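Local coordinates for protein mitochondrial import inner membrane translocase subunit TIM21 (Saccharomyces cerevisiae, PDB 2CIU) that keeps the outer- and inner-membrane preprotein translocases TOM and TIM23 in close contact through its intermembrane-space domain during mitochondrial protein import, at residues Q9-V18 and Y98-V107; E38-L46 and R75-I84. One frame throughout, in Å; residues are numbered along the deposited sequence.

Interaction 1: residues Q9-V18 and Y98-V107; sequences QLFNRAVSMV and YQPDFINMYV
Q9, at the solvent-facing end, meets Y98 through water: one molecule donates to Q9 OE1 and also hydrogen-bonds Y98 OH. Next to it, L10 sends CD1 between the P100 ring and F102, lying 3.6 Å from F102 CE1; a branched aliphatic residue suits this buried position. R13, with CG anti to the backbone N (chi1 176°) and the chain straight as far as NE, runs along F102 and lays its guanidinium on the ring, planes 20° apart and CZ 4.0 Å from the F102 ring centroid, a stacked cation-pi pair. Q99 CG covers the opposite face of the guanidinium. At the edge, NH1 and NH2 of R13 both donate to P100 O, at 2.8 and 3.0 Å, from within the guanidinium plane. A14 is small enough to let the sheet side chains approach, its CB pressed against M105 CE at 3.3 Å. M17 brings SD obliquely to the F102 ring, 3.5 Å from F102 CE2, a Met-aromatic contact, and its bent end puts CE beside M105 SD. V18 CG2 packs on M105 CE. Helix 6-20 thus lies across strand 101-108, consistent with the NTF2 clan to which the family belongs; the bonds to P100 O and the groups on both faces restrain the R13 guanidinium, while A14, M105 and V18 form the buried end, with M17 at its margin.

Interaction 2: residues E38-L46 and R75-I84; sequences ERLKAYGEL and RFHVESKKKI
Segments 38-46 and 75-84 pair antiparallel, K41 with E79 and Y43 with H77 as hydrogen-bonded pairs, A42 with V78 as the non-hydrogen-bonded pair between them. Y43, E79 and H77 project from one face of this ladder. Y43 holds CG between its backbone N and carbonyl carbon (chi1 39°), which brings the ring obliquely against its cross-strand partner, with Y43 CE1 3.5 Å from H77 CB; its OH donates to E79 OE2 at 2.7 Å, meeting the carboxylate from above its plane. A phenylalanine here would probably leave E79 OE2 without its hydroxyl donor. L46 CG sits over one face of the H77 imidazole, 3.8 Å from the ring centroid, a CH-pi contact. On the other face of the sheet the small A42 and F76 turn to helix 6-20, and L40 packs CD1 on V78 CG1 and meets the loop at L28 and C30. Ahead of the strand, E38 is long enough, fully extended, to take K81 N on the syn lone pair of OE2, at 2.7 Å, at the turn where S80 OG, bonded also to L28 O, forms an ST turn. The E79 carboxylate thus ties the Y43 hydroxyl and, through water, K41 NZ, while E38 holds the turn.

In the fold
From the N terminus, helix 6-20 supplies the first half of interaction 1, and strand 101-108 completes it, closing a loop of 79 residues. Interaction 2 falls wholly within that loop: strand 41-48 pairs with strand 70-79 and closes a smaller one of 28 residues, so the two contacts nest and do not cross. Both reach the same antiparallel sheet, with strand 84-92 lying between strands 70-79 and 101-108. The helix reaches from strand 101-108 over to the other strands: A14 packs on L89, F11 meets the F76 ring edge-to-face, and V15 packs on A42. Interaction 2 therefore builds part of the sheet, and interaction 1 ties the N-terminal helix to that sheet.

Interaction 1: residues Q9-V18 and Y98-V107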
loop_
_atom_site.group_PDB
_atom_site.type_symbol
_atom_site.label_atom_id
_atom_site.label_comp_id
_atom_site.label_asym_id
_atom_site.label_seq_id
_atom_site.Cartn_x
_atom_site.Cartn_y
_atom_site.Cartn_z
ATOM N N GLN A 9 8.234 7.169 7.055
ATOM C CA GLN A 9 9.138 6.499 6.125
ATOM C C GLN A 9 8.491 5.258 5.537
ATOM O O GLN A 9 8.675 4.950 4.366
ATOM C CB GLN A 9 10.462 6.135 6.814
ATOM C CG GLN A 9 11.183 7.360 7.349
ATOM C CD GLN A 9 12.661 7.145 7.640
ATOM O OE1 GLN A 9 13.250 7.888 8.422
ATOM N NE2 GLN A 9 13.269 6.148 7.006
ATOM N N LEU A 10 7.710 4.553 6.345
ATOM C CA LEU A 10 7.053 3.346 5.870
ATOM C C LEU A 10 6.103 3.693 4.720
ATOM O O LEU A 10 6.082 3.024 3.684
ATOM C CB LEU A 10 6.288 2.696 7.030
ATOM C CG LEU A 10 5.882 1.234 6.881
ATOM C CD1 LEU A 10 7.124 0.372 6.724
ATOM C CD2 LEU A 10 5.091 0.809 8.111
ATOM N N PHE A 11 5.328 4.755 4.914
ATOM C CA PHE A 11 4.391 5.221 3.902
ATOM C C PHE A 11 5.117 5.770 2.667
ATOM O O PHE A 11 4.769 5.437 1.541
ATOM C CB PHE A 11 3.492 6.312 4.485
ATOM C CG PHE A 11 2.716 7.075 3.445
ATOM C CD1 PHE A 11 1.628 6.501 2.793
ATOM C CD2 PHE A 11 3.113 8.355 3.081
ATOM C CE1 PHE A 11 0.944 7.193 1.788
ATOM C CE2 PHE A 11 2.436 9.052 2.079
ATOM C CZ PHE A 11 1.354 8.475 1.431
ATOM N N ASN A 12 6.125 6.609 2.879
ATOM C CA ASN A 12 6.842 7.177 1.735
ATOM C C ASN A 12 7.444 6.089 0.856
ATOM O O ASN A 12 7.383 6.136 -0.372
ATOM C CB ASN A 12 7.958 8.117 2.209
ATOM C CG ASN A 12 7.426 9.433 2.756
ATOM O OD1 ASN A 12 6.258 9.787 2.556
ATOM N ND2 ASN A 12 8.293 10.172 3.445
ATOM N N ARG A 13 8.027 5.092 1.501
ATOM C CA ARG A 13 8.643 3.993 0.802
ATOM C C ARG A 13 7.603 3.176 0.029
ATOM O O ARG A 13 7.791 2.831 -1.141
ATOM C CB ARG A 13 9.356 3.131 1.841
ATOM C CG ARG A 13 9.994 1.882 1.337
ATOM C CD ARG A 13 10.640 1.238 2.543
ATOM N NE ARG A 13 11.104 -0.108 2.281
ATOM C CZ ARG A 13 11.420 -0.961 3.245
ATOM N NH1 ARG A 13 11.314 -0.586 4.516
ATOM N NH2 ARG A 13 11.832 -2.180 2.937
ATOM N N ALA A 14 6.490 2.880 0.693
ATOM C CA ALA A 14 5.435 2.092 0.087
ATOM C C ALA A 14 4.706 2.791 -1.056
ATOM O O ALA A 14 4.507 2.207 -2.113
ATOM C CB ALA A 14 4.437 1.663 1.164
ATOM N N VAL A 15 4.319 4.044 -0.848
ATOM C CA VAL A 15 3.593 4.756 -1.886
ATOM C C VAL A 15 4.495 4.981 -3.097
ATOM O O VAL A 15 4.025 5.001 -4.237
ATOM C CB VAL A 15 3.019 6.097 -1.349
ATOM C CG1 VAL A 15 4.138 7.119 -1.142
ATOM C CG2 VAL A 15 1.960 6.616 -2.299
ATOM N N SER A 16 5.794 5.121 -2.857
ATOM C CA SER A 16 6.713 5.316 -3.969
ATOM C C SER A 16 6.777 4.068 -4.837
ATOM O O SER A 16 6.838 4.157 -6.063
ATOM C CB SER A 16 8.098 5.693 -3.451
ATOM O OG SER A 16 8.047 6.969 -2.840
ATOM N N MET A 17 6.743 2.893 -4.209
ATOM C CA MET A 17 6.765 1.638 -4.952
ATOM C C MET A 17 5.515 1.488 -5.812
ATOM O O MET A 17 5.574 1.043 -6.954
ATOM C CB MET A 17 6.808 0.452 -3.999
ATOM C CG MET A 17 8.060 0.309 -3.193
ATOM S SD MET A 17 7.798 -1.046 -2.032
ATOM C CE MET A 17 7.403 -2.325 -3.158
ATOM N N VAL A 18 4.372 1.833 -5.235
ATOM C CA VAL A 18 3.105 1.730 -5.931
ATOM C C VAL A 18 3.048 2.646 -7.145
ATOM O O VAL A 18 2.658 2.235 -8.235
ATOM C CB VAL A 18 1.950 2.090 -4.978
ATOM C CG1 VAL A 18 0.616 2.054 -5.720
ATOM C CG2 VAL A 18 1.958 1.136 -3.792
ATOM N N TYR A 98 18.332 -1.565 8.503
ATOM C CA TYR A 98 17.791 -0.442 9.237
ATOM C C TYR A 98 16.292 -0.385 8.933
ATOM O O TYR A 98 15.455 -0.385 9.842
ATOM C CB TYR A 98 18.446 0.859 8.769
ATOM C CG TYR A 98 17.794 2.089 9.352
ATOM C CD1 TYR A 98 18.151 2.565 10.607
ATOM C CD2 TYR A 98 16.789 2.762 8.653
ATOM C CE1 TYR A 98 17.528 3.679 11.157
ATOM C CE2 TYR A 98 16.160 3.876 9.195
ATOM C CZ TYR A 98 16.535 4.331 10.444
ATOM O OH TYR A 98 15.933 5.452 10.965
ATOM N N GLN A 99 15.957 -0.340 7.644
ATOM C CA GLN A 99 14.560 -0.276 7.230
ATOM C C GLN A 99 13.891 -1.625 7.469
ATOM O O GLN A 99 14.505 -2.675 7.285
ATOM C CB GLN A 99 14.440 0.123 5.744
ATOM C CG GLN A 99 14.866 -0.935 4.729
ATOM C CD GLN A 99 16.364 -1.018 4.523
ATOM O OE1 GLN A 99 17.141 -0.364 5.218
ATOM N NE2 GLN A 99 16.779 -1.829 3.559
ATOM N N PRO A 100 12.620 -1.610 7.897
ATOM C CA PRO A 100 11.956 -2.890 8.140
ATOM C C PRO A 100 11.683 -3.669 6.873
ATOM O O PRO A 100 11.619 -3.112 5.775
ATOM C CB PRO A 100 10.676 -2.481 8.863
ATOM C CG PRO A 100 10.378 -1.138 8.269
ATOM C CD PRO A 100 11.746 -0.487 8.272
ATOM N N ASP A 101 11.517 -4.975 7.028
ATOM C CA ASP A 101 11.223 -5.825 5.892
ATOM C C ASP A 101 9.757 -5.711 5.501
ATOM O O ASP A 101 8.884 -5.615 6.362
ATOM C CB ASP A 101 11.516 -7.291 6.223
ATOM C CG ASP A 101 12.980 -7.548 6.495
ATOM O OD1 ASP A 101 13.816 -7.101 5.687
ATOM O OD2 ASP A 101 13.289 -8.216 7.506
ATOM N N PHE A 102 9.486 -5.690 4.201
ATOM C CA PHE A 102 8.108 -5.664 3.738
ATOM C C PHE A 102 7.758 -7.146 3.618
ATOM O O PHE A 102 8.405 -7.889 2.880
ATOM C CB PHE A 102 7.986 -4.978 2.375
ATOM C CG PHE A 102 7.817 -3.478 2.453
ATOM C CD1 PHE A 102 8.106 -2.786 3.626
ATOM C CD2 PHE A 102 7.387 -2.762 1.344
ATOM C CE1 PHE A 102 7.966 -1.399 3.690
ATOM C CE2 PHE A 102 7.246 -1.372 1.397
ATOM C CZ PHE A 102 7.534 -0.694 2.568
ATOM N N ILE A 103 6.746 -7.565 4.369
ATOM C CA ILE A 103 6.304 -8.953 4.396
ATOM C C ILE A 103 5.214 -9.268 3.372
ATOM O O ILE A 103 5.201 -10.342 2.766
ATOM C CB ILE A 103 5.758 -9.300 5.805
ATOM C CG1 ILE A 103 6.862 -9.136 6.847
ATOM C CG2 ILE A 103 5.195 -10.721 5.818
ATOM C CD1 ILE A 103 6.383 -9.326 8.270
ATOM N N ASN A 104 4.308 -8.322 3.171
ATOM C CA ASN A 104 3.189 -8.525 2.267
ATOM C C ASN A 104 2.738 -7.145 1.815
ATOM O O ASN A 104 2.693 -6.226 2.613
ATOM C CB ASN A 104 2.053 -9.221 3.044
ATOM C CG ASN A 104 0.819 -9.488 2.198
ATOM O OD1 ASN A 104 -0.302 -9.561 2.723
ATOM N ND2 ASN A 104 1.010 -9.647 0.896
ATOM N N MET A 105 2.434 -6.995 0.534
ATOM C CA MET A 105 1.950 -5.714 0.048
ATOM C C MET A 105 1.100 -5.927 -1.191
ATOM O O MET A 105 1.537 -6.546 -2.162
ATOM C CB MET A 105 3.119 -4.775 -0.251
ATOM C CG MET A 105 2.650 -3.395 -0.678
ATOM S SD MET A 105 4.049 -2.302 -1.058
ATOM C CE MET A 105 3.264 -0.760 -0.826
ATOM N N TYR A 106 -0.146 -5.464 -1.146
ATOM C CA TYR A 106 -1.003 -5.627 -2.300
ATOM C C TYR A 106 -1.846 -4.388 -2.519
ATOM O O TYR A 106 -1.961 -3.518 -1.647
ATOM C CB TYR A 106 -1.872 -6.896 -2.178
ATOM C CG TYR A 106 -2.892 -6.899 -1.054
ATOM C CD1 TYR A 106 -4.101 -6.206 -1.169
ATOM C CD2 TYR A 106 -2.643 -7.603 0.124
ATOM C CE1 TYR A 106 -5.041 -6.213 -0.133
ATOM C CE2 TYR A 106 -3.569 -7.616 1.163
ATOM C CZ TYR A 106 -4.758 -6.924 1.034
ATOM O OH TYR A 106 -5.650 -6.912 2.083
ATOM N N VAL A 107 -2.414 -4.309 -3.713
ATOM C CA VAL A 107 -3.217 -3.169 -4.100
ATOM C C VAL A 107 -4.529 -3.626 -4.664
ATOM O O VAL A 107 -4.560 -4.469 -5.559
ATOM C CB VAL A 107 -2.494 -2.339 -5.180
ATOM C CG1 VAL A 107 -3.337 -1.132 -5.546
ATOM C CG2 VAL A 107 -1.125 -1.937 -4.682
HETATM O O HOH W 1 15.858 7.961 9.617
#

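Interaction 2: residues E38-L46 and R75-I84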
loop_
_atom_site.group_PDB
_atom_site.type_symbol
_atom_site.label_atom_id
_atom_site.label_comp_id
_atom_site.label_asym_id
_atom_site.label_seq_id
_atom_site.Cartn_x
_atom_site.Cartn_y
_atom_site.Cartn_z
ATOM N N GLU A 38 0.775 11.161 -15.172
ATOM C CA GLU A 38 -0.189 11.774 -14.277
ATOM C C GLU A 38 0.368 11.832 -12.862
ATOM O O GLU A 38 1.026 10.890 -12.396
ATOM C CB GLU A 38 -1.493 10.972 -14.266
ATOM C CG GLU A 38 -2.550 11.536 -13.321
ATOM C CD GLU A 38 -3.851 10.739 -13.321
ATOM O OE1 GLU A 38 -4.062 9.909 -14.228
ATOM O OE2 GLU A 38 -4.672 10.969 -12.413
ATOM N N ARG A 39 0.107 12.941 -12.179
ATOM C CA ARG A 39 0.557 13.103 -10.804
ATOM C C ARG A 39 -0.508 12.478 -9.908
ATOM O O ARG A 39 -1.582 13.044 -9.723
ATOM C CB ARG A 39 0.711 14.585 -10.462
ATOM C CG ARG A 39 1.879 15.247 -11.179
ATOM C CD ARG A 39 2.054 16.690 -10.735
ATOM N NE ARG A 39 0.983 17.556 -11.218
ATOM C CZ ARG A 39 0.848 17.944 -12.483
ATOM N NH1 ARG A 39 1.720 17.544 -13.400
ATOM N NH2 ARG A 39 -0.158 18.735 -12.833
ATOM N N LEU A 40 -0.207 11.305 -9.370
ATOM C CA LEU A 40 -1.145 10.620 -8.491
ATOM C C LEU A 40 -1.198 11.283 -7.119
ATOM O O LEU A 40 -0.292 12.025 -6.726
ATOM C CB LEU A 40 -0.750 9.151 -8.356
ATOM C CG LEU A 40 -0.843 8.303 -9.626
ATOM C CD1 LEU A 40 -0.360 6.885 -9.342
ATOM C CD2 LEU A 40 -2.278 8.294 -10.125
ATOM N N LYS A 41 -2.275 11.005 -6.392
ATOM C CA LYS A 41 -2.516 11.551 -5.070
ATOM C C LYS A 41 -2.590 10.384 -4.079
ATOM O O LYS A 41 -3.020 9.294 -4.448
ATOM C CB LYS A 41 -3.837 12.311 -5.101
ATOM C CG LYS A 41 -4.240 12.966 -3.807
ATOM C CD LYS A 41 -5.568 13.688 -3.993
ATOM C CE LYS A 41 -5.978 14.444 -2.756
ATOM N NZ LYS A 41 -7.189 15.272 -3.043
ATOM N N ALA A 42 -2.144 10.612 -2.849
ATOM C CA ALA A 42 -2.167 9.567 -1.830
ATOM C C ALA A 42 -2.572 10.130 -0.477
ATOM O O ALA A 42 -2.300 11.285 -0.157
ATOM C CB ALA A 42 -0.785 8.887 -1.729
ATOM N N TYR A 43 -3.228 9.298 0.325
ATOM C CA TYR A 43 -3.675 9.706 1.645
ATOM C C TYR A 43 -4.009 8.467 2.447
ATOM O O TYR A 43 -4.003 7.356 1.902
ATOM C CB TYR A 43 -4.900 10.637 1.561
ATOM C CG TYR A 43 -5.910 10.275 0.495
ATOM C CD1 TYR A 43 -6.756 9.173 0.651
ATOM C CD2 TYR A 43 -6.005 11.014 -0.697
ATOM C CE1 TYR A 43 -7.669 8.811 -0.341
ATOM C CE2 TYR A 43 -6.914 10.649 -1.702
ATOM C CZ TYR A 43 -7.745 9.542 -1.511
ATOM O OH TYR A 43 -8.630 9.147 -2.487
ATOM N N GLY A 44 -4.283 8.676 3.729
ATOM C CA GLY A 44 -4.602 7.581 4.628
ATOM C C GLY A 44 -5.894 6.873 4.293
ATOM O O GLY A 44 -6.637 7.256 3.409
ATOM N N GLU A 45 -6.166 5.815 5.040
ATOM C CA GLU A 45 -7.363 5.016 4.843
ATOM C C GLU A 45 -8.659 5.826 4.884
ATOM O O GLU A 45 -8.885 6.611 5.803
ATOM C CB GLU A 45 -7.373 3.928 5.916
ATOM C CG GLU A 45 -8.513 2.963 5.880
ATOM C CD GLU A 45 -8.284 1.833 6.860
ATOM O OE1 GLU A 45 -7.816 2.114 7.983
ATOM O OE2 GLU A 45 -8.572 0.672 6.511
ATOM N N LEU A 46 -9.509 5.621 3.884
ATOM C CA LEU A 46 -10.788 6.316 3.811
ATOM C C LEU A 46 -11.777 5.670 4.761
ATOM O O LEU A 46 -11.974 4.453 4.729
ATOM C CB LEU A 46 -11.358 6.269 2.394
ATOM C CG LEU A 46 -10.564 7.080 1.365
ATOM C CD1 LEU A 46 -11.158 6.863 -0.024
ATOM C CD2 LEU A 46 -10.597 8.559 1.744
ATOM N N ARG A 75 -2.575 0.756 5.924
ATOM C CA ARG A 75 -3.426 0.844 4.754
ATOM C C ARG A 75 -3.502 2.297 4.325
ATOM O O ARG A 75 -3.574 3.194 5.156
ATOM C CB ARG A 75 -4.826 0.302 5.050
ATOM C CG ARG A 75 -4.780 -1.199 5.164
ATOM C CD ARG A 75 -6.122 -1.848 5.282
ATOM N NE ARG A 75 -5.919 -3.289 5.208
ATOM C CZ ARG A 75 -6.876 -4.198 5.343
ATOM N NH1 ARG A 75 -8.129 -3.826 5.567
ATOM N NH2 ARG A 75 -6.566 -5.483 5.251
ATOM N N PHE A 76 -3.449 2.521 3.017
ATOM C CA PHE A 76 -3.566 3.879 2.497
ATOM C C PHE A 76 -4.105 3.803 1.079
ATOM O O PHE A 76 -4.284 2.719 0.533
ATOM C CB PHE A 76 -2.213 4.626 2.555
ATOM C CG PHE A 76 -1.126 4.015 1.722
ATOM C CD1 PHE A 76 -0.981 4.349 0.373
ATOM C CD2 PHE A 76 -0.226 3.119 2.289
ATOM C CE1 PHE A 76 0.049 3.797 -0.388
ATOM C CE2 PHE A 76 0.803 2.565 1.535
ATOM C CZ PHE A 76 0.946 2.905 0.193
ATOM N N HIS A 77 -4.395 4.951 0.481
ATOM C CA HIS A 77 -4.930 4.946 -0.860
ATOM C C HIS A 77 -4.067 5.729 -1.811
ATOM O O HIS A 77 -3.319 6.603 -1.390
ATOM C CB HIS A 77 -6.320 5.584 -0.901
ATOM C CG HIS A 77 -7.375 4.806 -0.176
ATOM N ND1 HIS A 77 -7.655 4.988 1.161
ATOM C CD2 HIS A 77 -8.229 3.852 -0.613
ATOM C CE1 HIS A 77 -8.643 4.181 1.514
ATOM N NE2 HIS A 77 -9.009 3.484 0.455
ATOM N N VAL A 78 -4.198 5.394 -3.091
ATOM C CA VAL A 78 -3.513 6.096 -4.171
ATOM C C VAL A 78 -4.642 6.361 -5.156
ATOM O O VAL A 78 -5.369 5.447 -5.559
ATOM C CB VAL A 78 -2.396 5.254 -4.819
ATOM C CG1 VAL A 78 -1.821 6.002 -6.031
ATOM C CG2 VAL A 78 -1.281 4.999 -3.798
ATOM N N GLU A 79 -4.800 7.625 -5.530
ATOM C CA GLU A 79 -5.889 8.028 -6.403
ATOM C C GLU A 79 -5.469 8.690 -7.705
ATOM O O GLU A 79 -4.614 9.573 -7.703
ATOM C CB GLU A 79 -6.802 8.998 -5.645
ATOM C CG GLU A 79 -7.935 9.565 -6.502
ATOM C CD GLU A 79 -8.796 10.589 -5.790
ATOM O OE1 GLU A 79 -9.682 11.166 -6.452
ATOM O OE2 GLU A 79 -8.608 10.829 -4.580
ATOM N N SER A 80 -6.069 8.248 -8.805
ATOM C CA SER A 80 -5.823 8.861 -10.116
ATOM C C SER A 80 -7.123 9.588 -10.430
ATOM O O SER A 80 -8.084 9.504 -9.669
ATOM C CB SER A 80 -5.566 7.808 -11.194
ATOM O OG SER A 80 -6.731 7.033 -11.437
ATOM N N LYS A 81 -7.166 10.305 -11.548
ATOM C CA LYS A 81 -8.392 11.008 -11.914
ATOM C C LYS A 81 -9.550 10.037 -12.194
ATOM O O LYS A 81 -10.715 10.440 -12.225
ATOM C CB LYS A 81 -8.151 11.872 -13.158
ATOM C CG LYS A 81 -7.179 13.017 -12.943
ATOM C CD LYS A 81 -6.798 13.652 -14.275
ATOM C CE LYS A 81 -5.663 14.652 -14.107
ATOM N NZ LYS A 81 -5.095 15.051 -15.425
ATOM N N LYS A 82 -9.237 8.760 -12.393
ATOM C CA LYS A 82 -10.280 7.788 -12.702
ATOM C C LYS A 82 -10.527 6.688 -11.675
ATOM O O LYS A 82 -11.616 6.117 -11.644
ATOM C CB LYS A 82 -9.990 7.129 -14.052
ATOM C CG LYS A 82 -9.744 8.124 -15.173
ATOM C CD LYS A 82 -9.732 7.466 -16.536
ATOM C CE LYS A 82 -11.147 7.134 -16.985
ATOM N NZ LYS A 82 -11.221 6.867 -18.450
ATOM N N LYS A 83 -9.538 6.396 -10.839
ATOM C CA LYS A 83 -9.687 5.304 -9.874
ATOM C C LYS A 83 -9.022 5.551 -8.528
ATOM O O LYS A 83 -8.120 6.376 -8.398
ATOM C CB LYS A 83 -9.075 4.032 -10.467
ATOM C CG LYS A 83 -9.616 3.615 -11.823
ATOM C CD LYS A 83 -11.043 3.095 -11.748
ATOM C CE LYS A 83 -11.112 1.743 -11.069
ATOM N NZ LYS A 83 -12.479 1.153 -11.178
ATOM N N ILE A 84 -9.475 4.817 -7.514
ATOM C CA ILE A 84 -8.870 4.905 -6.198
ATOM C C ILE A 84 -8.462 3.488 -5.807
ATOM O O ILE A 84 -9.276 2.561 -5.872
ATOM C CB ILE A 84 -9.841 5.458 -5.144
ATOM C CG1 ILE A 84 -10.144 6.927 -5.442
ATOM C CG2 ILE A 84 -9.234 5.323 -3.753
ATOM C CD1 ILE A 84 -11.109 7.571 -4.459
HETATM O O HOH W 2 -9.366 13.257 -3.712
HETATM O O HOH W 3 -8.796 -1.580 7.828
#